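Local structure of muconate cycloisomerase (Azorhizobium caulinodans, 3MY9) at residues A[219-224]-A[295-300]; A[193-198]-A[321-326]. The protein is a magnesium-binding member of the enolase superfamily, with a mandelate racemase/muconate lactonizing enzyme N-terminal domain and an enolase-type barrel domain. All blocks are in the same frame, centred on the assembly; numbering follows the deposited sequence.

Contact 1: residues A[219-224]-A[295-300]; sequences PTFIEQ and PGYGGT. With MG (magnesium ion), chain C.
An edge-to-face aromatic contact between Phe221 and Tyr297 crosses the buried interior of the barrel, from the segment holding strand 222-223 to the one holding strand 296-297. The Phe221 ring presents its edge, with CZ over the centre of the Tyr297 ring and 4.1 Å from Tyr297 CD2. The ring centroids are 5.3 Å apart and the planes meet at 63°, an inclined T-shaped stack. On the opposite face of Tyr297 lies the backbone N of Gly299, displaced toward the rim. Both aromatic side chains point into the barrel of the enolase superfamily; Leu246, on strand 245-247 between these strands, and Arg195, from the strand on the other flank of 222-223, pack on both rings. The same barrel carries metal ligands at its strand ends. Glu223, its CG anti to the backbone N (chi1 174°) and its chain extended beyond, reaches the magnesium ion with OE2 at 2.2 Å. Four waters and Asp248 complete the six ligands. The other carboxylate oxygen, Glu223 OE1, is 4.2 Å from Tyr297 CE2 and forms a salt bridge with Lys166, probably helping hold the carboxylate's rotation. Tyr297 OH is probably hydrogen-bonded to Glu326, while Phe205 of a second subunit packs against Phe221.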
# COMPACT_ATOMS: atom_id res chain seq x y z
N PRO A 219 32.08 0.40 -0.24
CA PRO A 219 32.32 -0.39 -1.46
C PRO A 219 31.41 0.08 -2.60
O PRO A 219 30.35 0.66 -2.35
CB PRO A 219 31.97 -1.80 -1.02
CG PRO A 219 31.07 -1.64 0.13
CD PRO A 219 31.50 -0.41 0.83
N THR A 220 31.82 -0.13 -3.84
CA THR A 220 31.00 0.24 -5.00
C THR A 220 29.70 -0.51 -4.99
O THR A 220 28.68 0.05 -5.30
CB THR A 220 31.78 0.03 -6.30
OG1 THR A 220 32.89 0.92 -6.27
CG2 THR A 220 30.93 0.31 -7.58
N PHE A 221 29.72 -1.79 -4.62
CA PHE A 221 28.47 -2.50 -4.35
C PHE A 221 28.74 -3.70 -3.49
O PHE A 221 29.88 -4.14 -3.35
CB PHE A 221 27.70 -2.89 -5.65
CG PHE A 221 28.44 -3.87 -6.60
CD1 PHE A 221 28.67 -5.20 -6.23
CD2 PHE A 221 28.78 -3.48 -7.89
CE1 PHE A 221 29.30 -6.10 -7.11
CE2 PHE A 221 29.41 -4.37 -8.78
CZ PHE A 221 29.69 -5.67 -8.40
N ILE A 222 27.68 -4.24 -2.91
CA ILE A 222 27.73 -5.49 -2.15
C ILE A 222 26.84 -6.50 -2.87
O ILE A 222 25.67 -6.22 -3.13
CB ILE A 222 27.24 -5.28 -0.73
CG1 ILE A 222 28.17 -4.30 0.02
CG2 ILE A 222 27.13 -6.61 -0.01
CD1 ILE A 222 27.62 -3.85 1.35
N GLU A 223 27.41 -7.64 -3.26
CA GLU A 223 26.67 -8.62 -4.07
C GLU A 223 25.93 -9.67 -3.24
O GLU A 223 26.52 -10.33 -2.39
CB GLU A 223 27.61 -9.30 -5.08
CG GLU A 223 26.99 -10.44 -5.88
CD GLU A 223 27.83 -10.85 -7.10
OE1 GLU A 223 28.87 -10.22 -7.40
OE2 GLU A 223 27.46 -11.84 -7.76
N GLN A 224 24.63 -9.76 -3.51
CA GLN A 224 23.73 -10.81 -3.03
C GLN A 224 24.14 -11.41 -1.68
O GLN A 224 24.56 -12.57 -1.60
CB GLN A 224 23.62 -11.90 -4.14
CG GLN A 224 22.50 -12.91 -3.99
CD GLN A 224 21.14 -12.32 -4.39
OE1 GLN A 224 21.03 -11.63 -5.40
NE2 GLN A 224 20.09 -12.60 -3.60
N PRO A 295 22.06 -0.07 -12.76
CA PRO A 295 23.16 -0.51 -13.64
C PRO A 295 23.34 -2.05 -13.63
O PRO A 295 23.02 -2.74 -12.66
CB PRO A 295 24.42 0.16 -13.05
CG PRO A 295 23.95 1.09 -12.04
CD PRO A 295 22.55 0.74 -11.63
N GLY A 296 23.85 -2.56 -14.74
CA GLY A 296 24.16 -3.94 -14.87
C GLY A 296 25.64 -4.21 -14.76
O GLY A 296 26.51 -3.36 -15.07
N TYR A 297 25.90 -5.43 -14.32
CA TYR A 297 27.23 -5.98 -14.19
C TYR A 297 27.24 -7.25 -15.04
O TYR A 297 26.26 -7.97 -15.06
CB TYR A 297 27.45 -6.27 -12.72
CG TYR A 297 28.73 -6.97 -12.35
CD1 TYR A 297 29.96 -6.44 -12.70
CD2 TYR A 297 28.72 -8.14 -11.58
CE1 TYR A 297 31.13 -7.05 -12.35
CE2 TYR A 297 29.92 -8.77 -11.21
CZ TYR A 297 31.12 -8.20 -11.59
OH TYR A 297 32.32 -8.77 -11.24
N GLY A 298 28.33 -7.52 -15.75
CA GLY A 298 28.41 -8.67 -16.65
C GLY A 298 28.48 -10.02 -15.97
O GLY A 298 28.31 -11.06 -16.62
N GLY A 299 28.70 -10.03 -14.66
CA GLY A 299 28.58 -11.25 -13.88
C GLY A 299 29.78 -12.12 -14.11
O GLY A 299 30.88 -11.61 -14.41
N THR A 300 29.58 -13.43 -14.02
CA THR A 300 30.64 -14.42 -14.19
C THR A 300 30.64 -14.96 -15.63
O THR A 300 29.79 -15.75 -15.97
CB THR A 300 30.41 -15.60 -13.24
OG1 THR A 300 29.11 -16.15 -13.48
CG2 THR A 300 30.46 -15.14 -11.80
MG MG C . 27.25 -14.01 -7.59
O HOH W 1 26.91 -16.03 -7.62
O HOH W 2 25.93 -14.10 -5.91
O HOH W 3 28.71 -14.37 -6.20
O HOH W 4 28.78 -14.46 -9.20

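Contact 2: residues A[193-198]-A[321-326]; sequences DLRLDF and ISLGCE
Arg195, on strand 193-197, meets the loop 321-326 end-on, with two guanidinium nitrogens sharing the carbonyl oxygen of Leu323. The NH1 bond to Leu323 O is 2.9 Å long and lies in the carbonyl plane; the NH2 bond to the same oxygen, 3.0 Å, comes in tilted 29° from that plane. Behind the pair, Asp193 takes the group side-on. Arg195 NE gives a nearly straight bond of 2.8 Å to Asp193 OD1, part of a salt bridge, and NH2 reaches OD2. Both carboxylate oxygens are met from above their plane. A bend at chi2 (103°) turns the arginine chain back along its strand to Asp193, and the two-sided grip should fix the guanidinium's orientation. Side-chain packing is slight by comparison: the CD2 methyl of Leu323 lies 3.9 Å from Arg195 NH2, and Phe205 of a second subunit also packs on Leu323. The looser side is bridged by one water, which donates to Ser322 O at 2.9 Å and accepts a weak bond from Arg195 NH2. Ser322 itself is exposed. In this enolase-type barrel, a strand side chain pins the backbone of a loop that leads from helix 305-316 into strand 326-327.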
# COMPACT_ATOMS: atom_id res chain seq x y z
N ASP A 193 38.30 0.53 -7.20
CA ASP A 193 36.90 0.34 -7.28
C ASP A 193 36.66 -1.02 -6.61
O ASP A 193 36.76 -2.05 -7.26
CB ASP A 193 36.47 0.36 -8.77
CG ASP A 193 34.99 0.04 -8.98
OD1 ASP A 193 34.29 -0.34 -8.03
OD2 ASP A 193 34.52 0.16 -10.14
N LEU A 194 36.33 -1.00 -5.32
CA LEU A 194 36.29 -2.19 -4.50
C LEU A 194 34.86 -2.68 -4.33
O LEU A 194 34.01 -1.92 -3.87
CB LEU A 194 36.87 -1.88 -3.11
CG LEU A 194 36.87 -3.00 -2.07
CD1 LEU A 194 37.64 -4.21 -2.57
CD2 LEU A 194 37.47 -2.52 -0.74
N ARG A 195 34.61 -3.94 -4.66
CA ARG A 195 33.31 -4.57 -4.50
C ARG A 195 33.44 -5.70 -3.50
O ARG A 195 34.52 -6.29 -3.36
CB ARG A 195 32.82 -5.12 -5.84
CG ARG A 195 32.52 -4.04 -6.87
CD ARG A 195 33.63 -3.94 -7.91
NE ARG A 195 33.38 -2.87 -8.86
CZ ARG A 195 32.87 -3.06 -10.07
NH1 ARG A 195 32.54 -4.26 -10.51
NH2 ARG A 195 32.69 -2.02 -10.84
N LEU A 196 32.36 -6.01 -2.78
CA LEU A 196 32.36 -7.14 -1.84
C LEU A 196 31.32 -8.16 -2.29
O LEU A 196 30.26 -7.78 -2.78
CB LEU A 196 32.00 -6.70 -0.42
CG LEU A 196 32.74 -5.48 0.15
CD1 LEU A 196 32.29 -5.17 1.61
CD2 LEU A 196 34.23 -5.74 0.14
N ASP A 197 31.59 -9.43 -2.06
CA ASP A 197 30.65 -10.48 -2.42
C ASP A 197 30.50 -11.46 -1.27
O ASP A 197 31.46 -12.11 -0.92
CB ASP A 197 31.19 -11.20 -3.64
CG ASP A 197 30.19 -12.15 -4.27
OD1 ASP A 197 30.47 -12.57 -5.41
OD2 ASP A 197 29.11 -12.42 -3.68
N PHE A 198 29.31 -11.58 -0.69
CA PHE A 198 29.10 -12.55 0.40
C PHE A 198 28.71 -13.96 -0.09
O PHE A 198 28.53 -14.86 0.70
CB PHE A 198 28.05 -12.03 1.38
CG PHE A 198 28.56 -10.94 2.29
CD1 PHE A 198 29.13 -11.26 3.50
CD2 PHE A 198 28.46 -9.60 1.92
CE1 PHE A 198 29.60 -10.26 4.35
CE2 PHE A 198 28.93 -8.60 2.76
CZ PHE A 198 29.51 -8.93 3.98
N ILE A 321 25.29 -1.93 -19.05
CA ILE A 321 26.15 -2.88 -18.34
C ILE A 321 27.46 -2.17 -18.16
O ILE A 321 28.39 -2.39 -18.90
CB ILE A 321 26.32 -4.22 -19.07
CG1 ILE A 321 24.95 -4.83 -19.35
CG2 ILE A 321 27.20 -5.17 -18.26
CD1 ILE A 321 24.99 -6.07 -20.23
N SER A 322 27.51 -1.31 -17.16
CA SER A 322 28.60 -0.37 -16.95
C SER A 322 29.51 -0.74 -15.78
O SER A 322 30.48 -0.03 -15.51
CB SER A 322 28.01 1.02 -16.68
OG SER A 322 27.02 0.92 -15.66
N LEU A 323 29.21 -1.83 -15.08
CA LEU A 323 29.98 -2.23 -13.90
C LEU A 323 31.13 -3.21 -14.18
O LEU A 323 31.82 -3.62 -13.24
CB LEU A 323 29.04 -2.80 -12.84
CG LEU A 323 28.13 -1.75 -12.22
CD1 LEU A 323 26.97 -2.41 -11.44
CD2 LEU A 323 28.97 -0.81 -11.36
N GLY A 324 31.38 -3.54 -15.45
CA GLY A 324 32.49 -4.44 -15.85
C GLY A 324 32.03 -5.90 -15.81
O GLY A 324 30.81 -6.17 -15.90
N CYS A 325 32.98 -6.82 -15.68
CA CYS A 325 32.68 -8.25 -15.68
C CYS A 325 33.74 -9.00 -14.92
O CYS A 325 34.71 -8.40 -14.45
CB CYS A 325 32.57 -8.78 -17.11
SG CYS A 325 34.16 -8.77 -18.01
N GLU A 326 33.56 -10.30 -14.75
CA GLU A 326 34.59 -11.17 -14.15
C GLU A 326 34.55 -12.55 -14.76
O GLU A 326 33.55 -12.93 -15.38
CB GLU A 326 34.41 -11.30 -12.64
CG GLU A 326 33.19 -12.11 -12.24
CD GLU A 326 32.97 -12.07 -10.75
OE1 GLU A 326 32.42 -11.06 -10.28
OE2 GLU A 326 33.37 -13.02 -10.04
O HOH W 5 32.73 -0.35 -13.73

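From the N terminus the chain first reaches strand 193-197, then its parallel neighbour 222-223, then 296-297, and finally the loop 321-326. Contact 1 closes the span from 219-224 to 295-300, and that span is nested wholly inside the longer one closed by contact 2. The centres lie about 4 Å apart, and the contacts touch directly: besides the Tyr297-Glu326 pair, Thr220 OG1 is 2.6 Å from Asp193 OD1, a probable hydrogen bond. The Lys166 that meets contact 1 also forms salt bridges to Asp197 and Glu326 of contact 2. Together they tie neighbouring barrel strands 193-197 and 222-223 to strand 296-297 and to the loop that follows helix 305-316.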